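Long-range contacts in endo-1,3-beta-glucanase (Streptomyces sioyaensis, PDB 3DGT), which probably hydrolyses internal 1,3-beta-glucosidic linkages, this chain being the family 16 catalytic domain of a longer secreted protein: residues Val12-Phe17 against Val268-Val273; Arg101-Leu106 against Phe190-Met195; Arg84-Arg89 against Gly235-Leu240. One frame throughout, in Å; residues are numbered along the deposited sequence.

Contact 1 (Val12-Phe17 against Val268-Val273). With MG (magnesium ion), chain B.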
loop_
_atom_site.group_PDB
_atom_site.type_symbol
_atom_site.label_atom_id
_atom_site.label_comp_id
_atom_site.label_asym_id
_atom_site.label_seq_id
_atom_site.Cartn_x
_atom_site.Cartn_y
_atom_site.Cartn_z
ATOM N N VAL A 12 16.790 -7.268 -1.402
ATOM C CA VAL A 12 16.471 -7.535 0.001
ATOM C C VAL A 12 15.260 -8.467 0.098
ATOM O O VAL A 12 15.241 -9.383 0.912
ATOM C CB VAL A 12 16.197 -6.210 0.757
ATOM C CG1 VAL A 12 15.764 -6.474 2.183
ATOM C CG2 VAL A 12 17.437 -5.315 0.742
ATOM N N PHE A 13 14.255 -8.231 -0.745
ATOM C CA PHE A 13 13.020 -9.024 -0.740
ATOM C C PHE A 13 12.469 -9.050 -2.148
ATOM O O PHE A 13 12.449 -8.026 -2.826
ATOM C CB PHE A 13 11.980 -8.379 0.193
ATOM C CG PHE A 13 10.611 -9.032 0.158
ATOM C CD1 PHE A 13 10.305 -10.069 1.028
ATOM C CD2 PHE A 13 9.624 -8.599 -0.737
ATOM C CE1 PHE A 13 9.040 -10.675 1.017
ATOM C CE2 PHE A 13 8.358 -9.194 -0.754
ATOM C CZ PHE A 13 8.064 -10.229 0.123
ATOM N N LEU A 14 12.004 -10.207 -2.591
ATOM C CA LEU A 14 11.229 -10.258 -3.825
ATOM C C LEU A 14 10.211 -11.373 -3.750
ATOM O O LEU A 14 10.567 -12.530 -3.564
ATOM C CB LEU A 14 12.125 -10.446 -5.060
ATOM C CG LEU A 14 11.386 -10.665 -6.394
ATOM C CD1 LEU A 14 10.606 -9.429 -6.822
ATOM C CD2 LEU A 14 12.365 -11.064 -7.481
ATOM N N ASP A 15 8.939 -11.022 -3.897
ATOM C CA ASP A 15 7.926 -12.034 -4.179
ATOM C C ASP A 15 7.288 -11.646 -5.490
ATOM O O ASP A 15 6.653 -10.589 -5.594
ATOM C CB ASP A 15 6.861 -12.119 -3.080
ATOM C CG ASP A 15 6.006 -13.372 -3.190
ATOM O OD1 ASP A 15 5.901 -13.958 -4.293
ATOM O OD2 ASP A 15 5.434 -13.770 -2.155
ATOM N N ASP A 16 7.501 -12.492 -6.495
ATOM C CA ASP A 16 6.975 -12.271 -7.827
ATOM C C ASP A 16 5.677 -13.047 -8.094
ATOM O O ASP A 16 5.171 -13.044 -9.224
ATOM C CB ASP A 16 8.047 -12.572 -8.891
ATOM C CG ASP A 16 8.145 -11.481 -9.948
ATOM O OD1 ASP A 16 7.089 -11.060 -10.452
ATOM O OD2 ASP A 16 9.278 -11.053 -10.277
ATOM N N PHE A 17 5.125 -13.681 -7.055
ATOM C CA PHE A 17 3.771 -14.258 -7.116
ATOM C C PHE A 17 3.587 -15.282 -8.235
ATOM O O PHE A 17 2.523 -15.372 -8.838
ATOM C CB PHE A 17 2.712 -13.143 -7.174
ATOM C CG PHE A 17 2.728 -12.236 -5.975
ATOM C CD1 PHE A 17 2.421 -12.736 -4.712
ATOM C CD2 PHE A 17 3.012 -10.880 -6.108
ATOM C CE1 PHE A 17 2.423 -11.909 -3.597
ATOM C CE2 PHE A 17 3.019 -10.033 -4.994
ATOM C CZ PHE A 17 2.723 -10.557 -3.730
ATOM N N VAL A 268 -1.223 -7.831 -8.913
ATOM C CA VAL A 268 0.121 -7.442 -8.474
ATOM C C VAL A 268 1.165 -8.412 -9.009
ATOM O O VAL A 268 1.208 -9.570 -8.604
ATOM C CB VAL A 268 0.214 -7.386 -6.926
ATOM C CG1 VAL A 268 1.567 -6.809 -6.482
ATOM C CG2 VAL A 268 -0.961 -6.574 -6.343
ATOM N N ASP A 269 2.019 -7.940 -9.916
ATOM C CA ASP A 269 3.091 -8.772 -10.463
ATOM C C ASP A 269 4.156 -9.105 -9.424
ATOM O O ASP A 269 4.592 -10.254 -9.309
ATOM C CB ASP A 269 3.709 -8.074 -11.675
ATOM C CG ASP A 269 4.756 -8.911 -12.392
ATOM O OD1 ASP A 269 4.904 -10.129 -12.126
ATOM O OD2 ASP A 269 5.441 -8.325 -13.258
ATOM N N TYR A 270 4.564 -8.114 -8.650
ATOM C CA TYR A 270 5.578 -8.345 -7.633
ATOM C C TYR A 270 5.591 -7.245 -6.590
ATOM O O TYR A 270 5.072 -6.152 -6.818
ATOM C CB TYR A 270 6.980 -8.474 -8.271
ATOM C CG TYR A 270 7.508 -7.213 -8.914
ATOM C CD1 TYR A 270 8.148 -6.229 -8.150
ATOM C CD2 TYR A 270 7.377 -7.003 -10.287
ATOM C CE1 TYR A 270 8.649 -5.070 -8.745
ATOM C CE2 TYR A 270 7.881 -5.842 -10.885
ATOM C CZ TYR A 270 8.499 -4.884 -10.104
ATOM O OH TYR A 270 8.994 -3.737 -10.691
ATOM N N VAL A 271 6.193 -7.573 -5.453
ATOM C CA VAL A 271 6.658 -6.606 -4.469
ATOM C C VAL A 271 8.147 -6.863 -4.296
ATOM O O VAL A 271 8.562 -8.011 -4.139
ATOM C CB VAL A 271 5.924 -6.739 -3.117
ATOM C CG1 VAL A 271 6.592 -5.867 -2.041
ATOM C CG2 VAL A 271 4.449 -6.364 -3.266
ATOM N N GLN A 272 8.942 -5.795 -4.347
ATOM C CA GLN A 272 10.397 -5.913 -4.270
ATOM C C GLN A 272 10.990 -4.834 -3.391
ATOM O O GLN A 272 10.610 -3.662 -3.495
ATOM C CB GLN A 272 11.011 -5.819 -5.668
ATOM C CG GLN A 272 12.535 -5.849 -5.709
ATOM C CD GLN A 272 13.051 -5.703 -7.110
ATOM O OE1 GLN A 272 13.307 -4.594 -7.584
ATOM N NE2 GLN A 272 13.168 -6.810 -7.798
ATOM N N VAL A 273 11.936 -5.238 -2.543
ATOM C CA VAL A 273 12.732 -4.316 -1.751
ATOM C C VAL A 273 14.185 -4.462 -2.190
ATOM O O VAL A 273 14.711 -5.582 -2.246
ATOM C CB VAL A 273 12.612 -4.601 -0.239
ATOM C CG1 VAL A 273 13.393 -3.574 0.559
ATOM C CG2 VAL A 273 11.147 -4.600 0.202
HETATM MG MG MG B . 5.118 -11.654 -10.772
HETATM O O HOH W 1 5.846 -13.027 -12.131
#

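Contact 2 (Arg101-Leu106 against Phe190-Met195). Unlike the reference sequence in segment 190-195: F190 (reference Leu).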
loop_
_atom_site.group_PDB
_atom_site.type_symbol
_atom_site.label_atom_id
_atom_site.label_comp_id
_atom_site.label_asym_id
_atom_site.label_seq_id
_atom_site.Cartn_x
_atom_site.Cartn_y
_atom_site.Cartn_z
ATOM N N ARG A 101 14.736 0.951 -1.775
ATOM C CA ARG A 101 13.572 1.112 -2.656
ATOM C C ARG A 101 12.574 0.009 -2.386
ATOM O O ARG A 101 12.934 -1.167 -2.371
ATOM C CB ARG A 101 13.965 1.115 -4.143
ATOM C CG ARG A 101 14.544 2.437 -4.606
ATOM C CD ARG A 101 15.053 2.360 -6.024
ATOM N NE ARG A 101 15.638 3.636 -6.441
ATOM C CZ ARG A 101 16.114 3.888 -7.660
ATOM N NH1 ARG A 101 16.092 2.954 -8.611
ATOM N NH2 ARG A 101 16.632 5.083 -7.921
ATOM N N VAL A 102 11.319 0.400 -2.180
ATOM C CA VAL A 102 10.222 -0.552 -2.007
ATOM C C VAL A 102 9.277 -0.327 -3.174
ATOM O O VAL A 102 8.836 0.794 -3.400
ATOM C CB VAL A 102 9.511 -0.350 -0.642
ATOM C CG1 VAL A 102 8.357 -1.346 -0.476
ATOM C CG2 VAL A 102 10.529 -0.494 0.498
ATOM N N GLU A 103 8.994 -1.396 -3.918
ATOM C CA GLU A 103 8.332 -1.260 -5.215
ATOM C C GLU A 103 7.336 -2.367 -5.457
ATOM O O GLU A 103 7.577 -3.516 -5.110
ATOM C CB GLU A 103 9.390 -1.299 -6.313
ATOM C CG GLU A 103 8.875 -1.145 -7.724
ATOM C CD GLU A 103 10.007 -0.909 -8.701
ATOM O OE1 GLU A 103 10.554 0.216 -8.700
ATOM O OE2 GLU A 103 10.368 -1.850 -9.451
ATOM N N ALA A 104 6.218 -2.009 -6.074
ATOM C CA ALA A 104 5.282 -3.007 -6.580
ATOM C C ALA A 104 4.874 -2.645 -7.987
ATOM O O ALA A 104 4.721 -1.470 -8.313
ATOM C CB ALA A 104 4.053 -3.127 -5.696
ATOM N N ARG A 105 4.707 -3.656 -8.825
ATOM C CA ARG A 105 4.165 -3.454 -10.155
ATOM C C ARG A 105 2.778 -4.055 -10.125
ATOM O O ARG A 105 2.611 -5.236 -9.790
ATOM C CB ARG A 105 5.048 -4.110 -11.213
ATOM C CG ARG A 105 4.518 -3.996 -12.634
ATOM C CD ARG A 105 5.558 -4.473 -13.634
ATOM N NE ARG A 105 5.133 -4.261 -15.019
ATOM C CZ ARG A 105 4.710 -5.217 -15.843
ATOM N NH1 ARG A 105 4.652 -6.488 -15.452
ATOM N NH2 ARG A 105 4.344 -4.891 -17.078
ATOM N N LEU A 106 1.776 -3.228 -10.426
ATOM C CA LEU A 106 0.388 -3.640 -10.250
ATOM C C LEU A 106 -0.559 -2.913 -11.192
ATOM O O LEU A 106 -0.266 -1.802 -11.673
ATOM C CB LEU A 106 -0.053 -3.454 -8.782
ATOM C CG LEU A 106 -0.070 -2.028 -8.209
ATOM C CD1 LEU A 106 -1.408 -1.334 -8.480
ATOM C CD2 LEU A 106 0.240 -2.032 -6.715
ATOM N N PHE A 190 -0.528 -2.716 -16.025
ATOM C CA PHE A 190 0.519 -2.582 -15.020
ATOM C C PHE A 190 1.166 -1.211 -15.002
ATOM O O PHE A 190 1.397 -0.602 -16.045
ATOM C CB PHE A 190 1.595 -3.649 -15.221
ATOM C CG PHE A 190 1.128 -5.040 -14.925
ATOM C CD1 PHE A 190 0.794 -5.418 -13.630
ATOM C CD2 PHE A 190 1.045 -5.983 -15.939
ATOM C CE1 PHE A 190 0.365 -6.717 -13.353
ATOM C CE2 PHE A 190 0.628 -7.289 -15.670
ATOM C CZ PHE A 190 0.282 -7.650 -14.372
ATOM N N HIS A 191 1.471 -0.763 -13.788
ATOM C CA HIS A 191 2.342 0.371 -13.545
ATOM C C HIS A 191 3.211 0.033 -12.360
ATOM O O HIS A 191 2.891 -0.877 -11.594
ATOM C CB HIS A 191 1.517 1.631 -13.272
ATOM C CG HIS A 191 0.842 2.159 -14.495
ATOM N ND1 HIS A 191 -0.412 1.756 -14.907
ATOM C CD2 HIS A 191 1.279 3.039 -15.422
ATOM C CE1 HIS A 191 -0.719 2.381 -16.034
ATOM N NE2 HIS A 191 0.288 3.171 -16.360
ATOM N N THR A 192 4.324 0.742 -12.228
ATOM C CA THR A 192 5.280 0.494 -11.152
ATOM C C THR A 192 5.204 1.637 -10.153
ATOM O O THR A 192 5.274 2.801 -10.538
ATOM C CB THR A 192 6.705 0.359 -11.749
ATOM O OG1 THR A 192 6.687 -0.676 -12.740
ATOM C CG2 THR A 192 7.736 0.025 -10.720
ATOM N N TYR A 193 5.044 1.298 -8.877
ATOM C CA TYR A 193 4.908 2.274 -7.794
ATOM C C TYR A 193 6.061 2.071 -6.839
ATOM O O TYR A 193 6.255 0.970 -6.330
ATOM C CB TYR A 193 3.561 2.079 -7.082
ATOM C CG TYR A 193 2.393 2.215 -8.035
ATOM C CD1 TYR A 193 1.908 1.111 -8.733
ATOM C CD2 TYR A 193 1.788 3.446 -8.255
ATOM C CE1 TYR A 193 0.865 1.237 -9.630
ATOM C CE2 TYR A 193 0.746 3.581 -9.150
ATOM C CZ TYR A 193 0.283 2.475 -9.818
ATOM O OH TYR A 193 -0.763 2.636 -10.692
ATOM N N THR A 194 6.822 3.135 -6.598
ATOM C CA THR A 194 8.114 3.009 -5.917
ATOM C C THR A 194 8.296 4.066 -4.840
ATOM O O THR A 194 7.941 5.234 -5.026
ATOM C CB THR A 194 9.276 3.151 -6.935
ATOM O OG1 THR A 194 9.044 2.278 -8.046
ATOM C CG2 THR A 194 10.626 2.806 -6.306
ATOM N N MET A 195 8.851 3.633 -3.716
ATOM C CA MET A 195 9.262 4.521 -2.645
ATOM C C MET A 195 10.768 4.363 -2.500
ATOM O O MET A 195 11.251 3.248 -2.295
ATOM C CB MET A 195 8.544 4.114 -1.357
ATOM C CG MET A 195 8.758 5.022 -0.142
ATOM S SD MET A 195 10.400 4.904 0.622
ATOM C CE MET A 195 10.490 3.174 1.050
HETATM O O HOH W 2 -1.674 0.490 -12.002
#

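Contact 3 (Arg84-Arg89 against Gly235-Leu240)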
loop_
_atom_site.group_PDB
_atom_site.type_symbol
_atom_site.label_atom_id
_atom_site.label_comp_id
_atom_site.label_asym_id
_atom_site.label_seq_id
_atom_site.Cartn_x
_atom_site.Cartn_y
_atom_site.Cartn_z
ATOM N N ARG A 84 -6.316 -8.455 2.486
ATOM C CA ARG A 84 -5.335 -7.550 3.104
ATOM C C ARG A 84 -4.216 -8.408 3.649
ATOM O O ARG A 84 -4.396 -9.124 4.640
ATOM C CB ARG A 84 -5.979 -6.745 4.242
ATOM C CG ARG A 84 -5.047 -5.763 4.941
ATOM C CD ARG A 84 -5.813 -4.974 5.994
ATOM N NE ARG A 84 -4.933 -4.230 6.902
ATOM C CZ ARG A 84 -5.086 -2.943 7.222
ATOM N NH1 ARG A 84 -6.081 -2.223 6.714
ATOM N NH2 ARG A 84 -4.229 -2.372 8.066
ATOM N N ILE A 85 -3.072 -8.371 2.970
ATOM C CA ILE A 85 -1.921 -9.178 3.379
ATOM C C ILE A 85 -0.748 -8.292 3.745
ATOM O O ILE A 85 -0.601 -7.201 3.189
ATOM C CB ILE A 85 -1.528 -10.240 2.327
ATOM C CG1 ILE A 85 -1.071 -9.605 1.007
ATOM C CG2 ILE A 85 -2.688 -11.213 2.118
ATOM C CD1 ILE A 85 -0.502 -10.640 0.030
ATOM N N GLU A 86 0.054 -8.742 4.710
ATOM C CA GLU A 86 1.249 -8.009 5.148
ATOM C C GLU A 86 2.472 -8.898 5.115
ATOM O O GLU A 86 2.382 -10.108 5.327
ATOM C CB GLU A 86 1.094 -7.497 6.588
ATOM C CG GLU A 86 -0.234 -6.847 6.885
ATOM C CD GLU A 86 -0.310 -6.232 8.269
ATOM O OE1 GLU A 86 0.673 -6.294 9.043
ATOM O OE2 GLU A 86 -1.373 -5.686 8.575
ATOM N N THR A 87 3.633 -8.302 4.893
ATOM C CA THR A 87 4.850 -9.102 4.938
ATOM C C THR A 87 5.044 -9.655 6.343
ATOM O O THR A 87 4.771 -8.983 7.347
ATOM C CB THR A 87 6.103 -8.314 4.496
ATOM O OG1 THR A 87 6.194 -7.085 5.231
ATOM C CG2 THR A 87 6.049 -8.026 2.994
ATOM N N THR A 88 5.501 -10.899 6.414
ATOM C CA THR A 88 5.944 -11.452 7.686
ATOM C C THR A 88 7.099 -10.608 8.227
ATOM O O THR A 88 7.189 -10.376 9.432
ATOM C CB THR A 88 6.390 -12.903 7.524
ATOM O OG1 THR A 88 7.286 -12.991 6.422
ATOM C CG2 THR A 88 5.196 -13.791 7.223
ATOM N N ARG A 89 7.968 -10.147 7.324
ATOM C CA ARG A 89 9.103 -9.307 7.692
ATOM C C ARG A 89 8.684 -7.884 8.058
ATOM O O ARG A 89 7.804 -7.284 7.436
ATOM C CB ARG A 89 10.108 -9.294 6.549
ATOM C CG ARG A 89 10.848 -10.605 6.375
ATOM C CD ARG A 89 11.768 -10.569 5.169
ATOM N NE ARG A 89 12.876 -9.637 5.371
ATOM C CZ ARG A 89 13.809 -9.390 4.455
ATOM N NH1 ARG A 89 13.779 -10.005 3.269
ATOM N NH2 ARG A 89 14.786 -8.535 4.732
ATOM N N GLY A 235 12.416 -0.591 11.291
ATOM C CA GLY A 235 11.914 -1.258 10.100
ATOM C C GLY A 235 10.470 -0.896 9.801
ATOM O O GLY A 235 9.782 -0.233 10.601
ATOM N N PHE A 236 10.033 -1.325 8.622
ATOM C CA PHE A 236 8.636 -1.264 8.205
ATOM C C PHE A 236 8.226 -2.632 7.680
ATOM O O PHE A 236 9.067 -3.397 7.200
ATOM C CB PHE A 236 8.443 -0.256 7.067
ATOM C CG PHE A 236 8.443 1.185 7.492
ATOM C CD1 PHE A 236 9.626 1.833 7.837
ATOM C CD2 PHE A 236 7.262 1.920 7.498
ATOM C CE1 PHE A 236 9.624 3.182 8.211
ATOM C CE2 PHE A 236 7.254 3.264 7.866
ATOM C CZ PHE A 236 8.433 3.896 8.221
ATOM N N PHE A 237 6.934 -2.934 7.781
ATOM C CA PHE A 237 6.346 -4.017 6.999
ATOM C C PHE A 237 5.529 -3.438 5.842
ATOM O O PHE A 237 5.196 -2.248 5.842
ATOM C CB PHE A 237 5.534 -4.998 7.870
ATOM C CG PHE A 237 4.527 -4.344 8.788
ATOM C CD1 PHE A 237 4.905 -3.873 10.043
ATOM C CD2 PHE A 237 3.188 -4.236 8.419
ATOM C CE1 PHE A 237 3.962 -3.284 10.901
ATOM C CE2 PHE A 237 2.246 -3.642 9.276
ATOM C CZ PHE A 237 2.639 -3.169 10.516
ATOM N N VAL A 238 5.262 -4.280 4.845
ATOM C CA VAL A 238 4.559 -3.893 3.619
ATOM C C VAL A 238 3.164 -4.504 3.642
ATOM O O VAL A 238 2.988 -5.640 4.089
ATOM C CB VAL A 238 5.337 -4.376 2.363
ATOM C CG1 VAL A 238 4.517 -4.164 1.082
ATOM C CG2 VAL A 238 6.695 -3.679 2.274
ATOM N N ILE A 239 2.182 -3.742 3.164
ATOM C CA ILE A 239 0.783 -4.182 3.125
ATOM C C ILE A 239 0.220 -4.020 1.710
ATOM O O ILE A 239 0.494 -3.020 1.039
ATOM C CB ILE A 239 -0.104 -3.384 4.134
ATOM C CG1 ILE A 239 0.478 -3.403 5.554
ATOM C CG2 ILE A 239 -1.540 -3.909 4.142
ATOM C CD1 ILE A 239 1.343 -2.188 5.885
ATOM N N LEU A 240 -0.545 -5.016 1.255
ATOM C CA LEU A 240 -1.349 -4.932 0.023
ATOM C C LEU A 240 -2.803 -5.204 0.392
ATOM O O LEU A 240 -3.091 -6.163 1.099
ATOM C CB LEU A 240 -0.897 -5.984 -0.992
ATOM C CG LEU A 240 0.472 -5.776 -1.642
ATOM C CD1 LEU A 240 0.912 -7.076 -2.291
ATOM C CD2 LEU A 240 0.421 -4.671 -2.671
#

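Contact 1 (Val12-Phe17 against Val268-Val273)
The magnesium site of this beta-sandwich domain forms where D16 meets D269, at one end of an antiparallel strand pair. Both aspartates chelate the ion with a backbone O and a side-chain OD1. D16 O and D16 OD1 each lie 2.1 Å from the magnesium, and D269 O sits at 2.1 Å too. Water 1 and G66 O complete six ligands. The metal draws D16 OD1 to 2.9 Å from D269 OD1, a closeness of two acceptors that the shared cation makes possible. D16 reaches the ion with chi1 at -133°, away from a staggered position. The outer carboxylate oxygens are held by other groups: D16 OD2 takes A2 N, while D269 OD2 takes S1 N. The amino-terminal residues S1 and A2 are thus tied to the site through their backbone N atoms.

Next to the metal, D15 OD1 accepts from F17 N at 2.9 Å, an Asx turn. The D15 carboxylate carbon lies over one face of the F17 ring. D269 O lies at the edge of that ring, and F17 CE2 rests on V268 CG1. D15 OD2 is bound by the side chains of N29 and W30.

The paired strands run at 174° to each other. D15 and V271 exchange two backbone hydrogen bonds. On one face of the sheet F13 packs against V271 and V273, with F13 CE2 4.0 Å from V271 CG1. On the other face L14 CD1 touches Y270 CB and lies beside Q272 NE2. The far end is a classic beta bulge in which V12 and F13 both face V273. V273 O accepts from V12 N at 2.8 Å and from F13 N at 3.1 Å, both donors coming from the same face of its carbonyl plane.

Contact 2 (Arg101-Leu106 against Phe190-Met195)
R105 keeps CG trans to its backbone N (chi1 178°) and runs extended to NE, while F190 turns CG to the side opposite its carbonyl carbon (chi1 -68°). The two side chains then cross at nearly a right angle. R105 NH1 lies over one face of the F190 ring toward its rim, 3.7 Å from F190 CD2. F190 CB in turn covers a face of the guanidinium, and the two planes are 29° apart. R105 NH1 also makes a salt bridge to D269 OD2, so the arginine links this strand pair to a magnesium ligand.

E103 stretches across to T194. T194 OG1 donates to E103 OE1 at 2.6 Å, meeting it on the anti side and somewhat out of the carboxylate plane. E103 OE2 takes the Y270 hydroxyl, giving each carboxylate oxygen a partner.

The other face is mainly apolar. L106 CD1 touches Y193 CE1 at 3.6 Å, the side chains nearly perpendicular. Water 2 bridges L106 O and Y193 OH, 2.7 Å from each. V102 CG2 meets M195 CE at 3.7 Å.

The pair is antiparallel and interior to a sheet of the family 16 beta-sandwich, with V102, A104 and L106 bonded to M195, Y193 and H191. Strand 99-107 has strand 266-276 as its other neighbour, strand 191-198 has 205-210, and F123 and M125 of strand 119-127 pack on the face of V102 and A104.

Contact 3 (Arg84-Arg89 against Gly235-Leu240)
T87 and V238 meet where an antiparallel pair in the GH16 beta-sandwich comes apart. T87 N still bonds to V238 O at 2.9 Å. The return bond is made by a side chain: V238 N donates to T87 OG1 at 3.0 Å along an almost straight line (176°). A chi1 of 52° sets OG1 between the backbone N and the carbonyl carbon, where it can face V238. T87 CG2, the methyl, then packs on V238 CB.

F237 has a similar first torsion, and its ring lies alongside the E86 carboxylate. The two planes are nearly parallel, 9° apart, and E86 OE1 comes 3.1 Å from F237 CE2. R131 serves both groups, by a salt bridge to E86 OE1 and a cation-pi contact with F237. The Y38 hydroxyl binds E86 OE2.

E86 CG lies beside I239 CG1 at 3.8 Å, the two side chains pointing the same way. R84 runs extended along the same face, its CG 4.0 Å from I239 CG2, and its guanidinium reaches D33 and Y38. On the other face I85 CG1 rests on L240 CB, and the backbones of I85 and L240 exchange two hydrogen bonds.

Beyond T87 the chain bends away, and R89 O comes back to 3.3 Å from F237 CB. That same carbonyl accepts from T87 OG1 at 2.7 Å, in the carbonyl plane.

How the contacts relate
Contacts 1 and 2 are neighbours in one sheet, since strands 266-276 and 99-107 pair. Q272 N of contact 1 probably hydrogen-bonds E103 O of contact 2, at 2.8 Å. Contact 3 lies across the hydrophobic core, in strands that in family 16 probably belong to the sheet curving round the substrate cleft. Its V238 packs against both others: CG1 is 4.1 Å from V271 CG1, and CG2 is 4.0 Å from V102 CG1. A polar tie joins V12 O to R89 NH1 at 2.8 Å. The magnesium belongs to contact 1. The side chain of R105 in contact 2 is about 7 Å from the ion, that of L240 in contact 3 about 11 Å.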